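Local coordinates for sulfonate ABC transporter, periplasmic sulfonate-binding protein SsuA (Methylobacillus flagellatus, PDB 3UIF) that probably binds sulfonates or related sulfate esters in the periplasm and delivers them to an ABC transporter for uptake, at residues V7-S12 / S66-F71; E62-G67 / W205-F210. All blocks are in the same frame, centred on the assembly; numbering follows the deposited sequence.

Contact 1 (V7-S12 / S66-F71); sequences VVRIAS and SGKIDF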
# COMPACT_ATOMS: atom_id res chain seq x y z
N VAL A 7 -1.73 -21.25 -17.04
CA VAL A 7 -2.15 -20.91 -15.69
C VAL A 7 -1.14 -19.96 -15.06
O VAL A 7 0.04 -20.28 -14.96
CB VAL A 7 -2.34 -22.14 -14.78
CG1 VAL A 7 -2.43 -21.70 -13.32
CG2 VAL A 7 -3.59 -22.90 -15.17
N VAL A 8 -1.61 -18.80 -14.66
CA VAL A 8 -0.77 -17.85 -13.95
C VAL A 8 -1.39 -17.63 -12.58
O VAL A 8 -2.54 -17.21 -12.45
CB VAL A 8 -0.58 -16.56 -14.76
CG1 VAL A 8 0.15 -15.51 -13.94
CG2 VAL A 8 0.20 -16.86 -16.03
N ARG A 9 -0.62 -17.98 -11.56
CA ARG A 9 -1.07 -17.86 -10.18
C ARG A 9 -0.77 -16.48 -9.66
O ARG A 9 0.38 -16.02 -9.70
CB ARG A 9 -0.41 -18.91 -9.29
CG ARG A 9 -1.30 -20.10 -8.95
CD ARG A 9 -0.64 -21.44 -9.28
NE ARG A 9 0.82 -21.35 -9.42
CZ ARG A 9 1.62 -22.33 -9.86
NH1 ARG A 9 1.11 -23.51 -10.21
NH2 ARG A 9 2.93 -22.13 -9.95
N ILE A 10 -1.82 -15.81 -9.18
CA ILE A 10 -1.71 -14.45 -8.65
C ILE A 10 -2.29 -14.33 -7.24
O ILE A 10 -3.45 -14.64 -6.99
CB ILE A 10 -2.36 -13.42 -9.59
CG1 ILE A 10 -1.89 -13.66 -11.03
CG2 ILE A 10 -2.01 -12.02 -9.15
CD1 ILE A 10 -2.34 -12.64 -12.06
N ALA A 11 -1.45 -13.89 -6.31
CA ALA A 11 -1.85 -13.73 -4.91
C ALA A 11 -2.37 -12.32 -4.62
O ALA A 11 -1.94 -11.35 -5.23
CB ALA A 11 -0.70 -14.06 -3.98
N SER A 12 -3.31 -12.23 -3.69
CA SER A 12 -3.71 -10.96 -3.11
C SER A 12 -4.04 -11.14 -1.63
O SER A 12 -4.29 -12.27 -1.16
CB SER A 12 -4.95 -10.44 -3.82
OG SER A 12 -6.07 -11.24 -3.46
N SER A 66 8.86 -20.86 -2.88
CA SER A 66 8.81 -22.23 -3.41
C SER A 66 8.44 -22.26 -4.91
O SER A 66 8.30 -23.33 -5.49
CB SER A 66 7.81 -23.06 -2.61
OG SER A 66 6.53 -22.47 -2.63
N GLY A 67 8.28 -21.08 -5.51
CA GLY A 67 7.85 -20.96 -6.89
C GLY A 67 6.43 -21.42 -7.17
O GLY A 67 6.10 -21.72 -8.31
N LYS A 68 5.58 -21.46 -6.14
CA LYS A 68 4.19 -21.90 -6.30
C LYS A 68 3.23 -20.74 -6.59
O LYS A 68 2.02 -20.94 -6.75
CB LYS A 68 3.71 -22.73 -5.10
CG LYS A 68 3.96 -24.24 -5.17
CD LYS A 68 3.59 -24.89 -6.52
CE LYS A 68 2.07 -25.04 -6.76
NZ LYS A 68 1.53 -26.34 -6.27
N ILE A 69 3.78 -19.54 -6.69
CA ILE A 69 3.00 -18.34 -6.98
C ILE A 69 3.85 -17.56 -7.96
O ILE A 69 5.07 -17.64 -7.91
CB ILE A 69 2.75 -17.52 -5.71
CG1 ILE A 69 1.67 -18.19 -4.87
CG2 ILE A 69 2.36 -16.09 -6.03
CD1 ILE A 69 1.60 -17.70 -3.43
N ASP A 70 3.21 -16.82 -8.87
CA ASP A 70 3.94 -16.14 -9.92
C ASP A 70 3.91 -14.64 -9.76
O ASP A 70 4.92 -13.97 -9.96
CB ASP A 70 3.37 -16.54 -11.28
CG ASP A 70 3.34 -18.05 -11.46
OD1 ASP A 70 4.32 -18.72 -11.09
OD2 ASP A 70 2.32 -18.56 -11.96
N PHE A 71 2.74 -14.14 -9.39
CA PHE A 71 2.52 -12.73 -9.17
C PHE A 71 1.81 -12.53 -7.86
O PHE A 71 1.13 -13.43 -7.38
CB PHE A 71 1.65 -12.16 -10.29
CG PHE A 71 2.36 -12.06 -11.59
CD1 PHE A 71 3.07 -10.92 -11.91
CD2 PHE A 71 2.33 -13.12 -12.49
CE1 PHE A 71 3.73 -10.83 -13.12
CE2 PHE A 71 2.99 -13.04 -13.70
CZ PHE A 71 3.70 -11.90 -14.01

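Contact 2 (E62-G67 / W205-F210); sequences EGFASG and WARNDF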
# COMPACT_ATOMS: atom_id res chain seq x y z
N GLU A 62 6.00 -17.18 1.05
CA GLU A 62 6.34 -18.60 0.94
C GLU A 62 6.06 -19.22 -0.44
O GLU A 62 6.89 -20.00 -0.95
CB GLU A 62 5.63 -19.40 2.04
CG GLU A 62 5.71 -20.91 1.90
CD GLU A 62 7.13 -21.41 1.79
OE1 GLU A 62 8.05 -20.70 2.28
OE2 GLU A 62 7.34 -22.52 1.20
N GLY A 63 4.91 -18.88 -1.02
CA GLY A 63 4.54 -19.30 -2.37
C GLY A 63 5.51 -18.77 -3.41
O GLY A 63 5.90 -19.48 -4.35
N PHE A 64 5.91 -17.51 -3.22
CA PHE A 64 7.00 -16.94 -4.00
C PHE A 64 8.29 -17.73 -3.83
O PHE A 64 8.93 -18.12 -4.82
CB PHE A 64 7.22 -15.48 -3.62
CG PHE A 64 6.31 -14.51 -4.33
CD1 PHE A 64 6.10 -14.59 -5.71
CD2 PHE A 64 5.70 -13.46 -3.63
CE1 PHE A 64 5.30 -13.68 -6.36
CE2 PHE A 64 4.90 -12.54 -4.29
CZ PHE A 64 4.70 -12.65 -5.66
N ALA A 65 8.66 -18.01 -2.58
CA ALA A 65 9.90 -18.73 -2.27
C ALA A 65 9.98 -20.13 -2.89
O ALA A 65 11.04 -20.54 -3.35
CB ALA A 65 10.08 -18.81 -0.75
N SER A 66 8.86 -20.86 -2.88
CA SER A 66 8.81 -22.23 -3.41
C SER A 66 8.44 -22.26 -4.91
O SER A 66 8.30 -23.33 -5.49
CB SER A 66 7.81 -23.06 -2.61
OG SER A 66 6.53 -22.47 -2.63
N GLY A 67 8.28 -21.08 -5.51
CA GLY A 67 7.85 -20.96 -6.89
C GLY A 67 6.43 -21.42 -7.17
O GLY A 67 6.10 -21.72 -8.31
N TRP A 205 3.75 -7.62 -7.82
CA TRP A 205 5.07 -8.21 -7.67
C TRP A 205 5.19 -9.51 -8.42
O TRP A 205 4.27 -10.35 -8.42
CB TRP A 205 5.39 -8.39 -6.18
CG TRP A 205 5.49 -7.08 -5.43
CD1 TRP A 205 4.46 -6.33 -4.88
CD2 TRP A 205 6.71 -6.32 -5.13
NE1 TRP A 205 4.94 -5.19 -4.28
CE2 TRP A 205 6.28 -5.13 -4.40
CE3 TRP A 205 8.06 -6.50 -5.39
CZ2 TRP A 205 7.18 -4.18 -3.95
CZ3 TRP A 205 8.97 -5.53 -4.94
CH2 TRP A 205 8.53 -4.39 -4.25
N ALA A 206 6.31 -9.69 -9.09
CA ALA A 206 6.53 -10.87 -9.91
C ALA A 206 7.74 -11.65 -9.44
O ALA A 206 8.77 -11.06 -9.07
CB ALA A 206 6.70 -10.47 -11.36
N ARG A 207 7.62 -12.98 -9.46
CA ARG A 207 8.73 -13.88 -9.18
C ARG A 207 9.83 -13.70 -10.24
O ARG A 207 9.57 -13.76 -11.44
CB ARG A 207 8.23 -15.32 -9.10
CG ARG A 207 9.20 -16.29 -8.45
CD ARG A 207 8.52 -17.60 -8.06
NE ARG A 207 7.59 -18.06 -9.08
CZ ARG A 207 7.91 -18.75 -10.18
NH1 ARG A 207 9.17 -19.08 -10.45
NH2 ARG A 207 6.95 -19.09 -11.02
N ASN A 208 11.05 -13.43 -9.79
CA ASN A 208 12.16 -13.06 -10.68
C ASN A 208 12.37 -14.06 -11.80
O ASN A 208 12.51 -13.67 -12.97
CB ASN A 208 13.44 -12.84 -9.87
CG ASN A 208 13.41 -11.54 -9.06
OD1 ASN A 208 12.54 -10.68 -9.23
ND2 ASN A 208 14.38 -11.39 -8.16
N ASP A 209 12.36 -15.34 -11.43
CA ASP A 209 12.46 -16.46 -12.35
C ASP A 209 11.29 -16.53 -13.33
O ASP A 209 11.45 -17.03 -14.45
CB ASP A 209 12.46 -17.77 -11.57
CG ASP A 209 13.80 -18.11 -10.99
OD1 ASP A 209 13.88 -19.14 -10.27
OD2 ASP A 209 14.78 -17.36 -11.24
N PHE A 210 10.12 -16.09 -12.89
CA PHE A 210 8.97 -16.10 -13.78
C PHE A 210 9.12 -15.08 -14.90
O PHE A 210 8.82 -15.37 -16.07
CB PHE A 210 7.65 -15.87 -13.05
CG PHE A 210 6.48 -15.99 -13.96
CD1 PHE A 210 5.89 -17.23 -14.18
CD2 PHE A 210 6.03 -14.88 -14.68
CE1 PHE A 210 4.83 -17.35 -15.07
CE2 PHE A 210 4.99 -15.01 -15.57
CZ PHE A 210 4.38 -16.24 -15.76

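Contact 1 (V7-S12 / S66-F71)
A parallel pairing in the mixed sheet of a periplasmic binding-protein fold joins V7-S12, on strand 6-17, to S66-F71, the loop that leads into strand 71-75. I10 and F71 form the bridge. R9 O takes two donors, F71 N at 3.0 Å and D70 N at 3.1 Å. Two residues beyond R9, A11 N bonds to F71 O (2.8 Å). The D70 side chain adds a bond next to the backbone pairing. Its CG stands anti to the carbonyl carbon (chi1 -54°), which brings OD2 to R9 N at 3.0 Å; the N-H arrives on the anti side, 30° out of the carboxylate plane. OD1 is held chiefly by R207, with R9 NH2 at long salt-bridge range. K68 CE lies over one face of the R9 guanidinium, near its rim. On the apolar side V8 CG1 meets the F71 ring at CD2 (3.5 Å), and the branch CG2 of I10 rests on F71 CB. Helix 215-233 covers V8 and F71. A buried carboxylate therefore does the work of a backbone acceptor for R9 N, and the nearby arginines are likely to stabilise its negative charge.

Contact 2 (E62-G67 / W205-F210)
Packing without a hydrogen bond joins the end of helix 56-65, in E62-G67, to W205-F210, and F64 and R207 carry most of it. The F64 ring reaches strand 202-207 with its far end. Its CZ lies 3.6 Å from W205 O and 4.3 Å from W205 CB. CD1 of F64 is 4.1 Å from R207 CB, and the ring meets the backbone there obliquely. V89 and L82 also touch F64, placing the ring between the sheet and helix 77-85.

R207 makes the van der Waals contacts at the helix end. CG is anti to the backbone N (chi1 -164°), and the chain runs out extended before it bends at chi3. This carries CD to 3.3 Å from F64 O and 3.6 Å from G67 CA. G67 O lies above one face of the guanidinium, toward the rim, and F210 CB lies over the opposite face.

The helix closes in a Schellman motif. G67 has positive phi, G67 N bonds to F64 O at 3.1 Å, and K68 N probably bonds to G63 O. E62 O accepts both S66 N and S66 OG, from opposite faces of its plane. R207 itself is the N-cap residue of helix 208-213.

The polar bonds of R207 run to I69 and D70, in the loop that follows helix 56-65. NE donates to I69 O, and NH2 forms a salt bridge with D70 OD1. Cutting R207 back to an alanine is likely to leave the D70 carboxylate without its close charged mate and to open a gap between G67 and F210.

Contacts 1 and 2 lie side by side, their centres about 7 Å apart, and both reach the six-stranded mixed sheet. They share S66 and G67, where helix 56-65 ends and the chain turns toward strand 71-75. That strand runs parallel to 6-17 and antiparallel to 202-207. Along the chain 7-12 comes first, then 62-67 and 66-71, and 205-210 follows far later. The contacts also meet directly. D70 of contact 1 and R207 of contact 2 tie them together, and the F71 ring packs on A206 and F210. Strands 6-17, 71-75 and 202-207 thus join in one sheet, with the end of helix 56-65 packed beside it, consistent with one of the two lobes of a periplasmic binding protein.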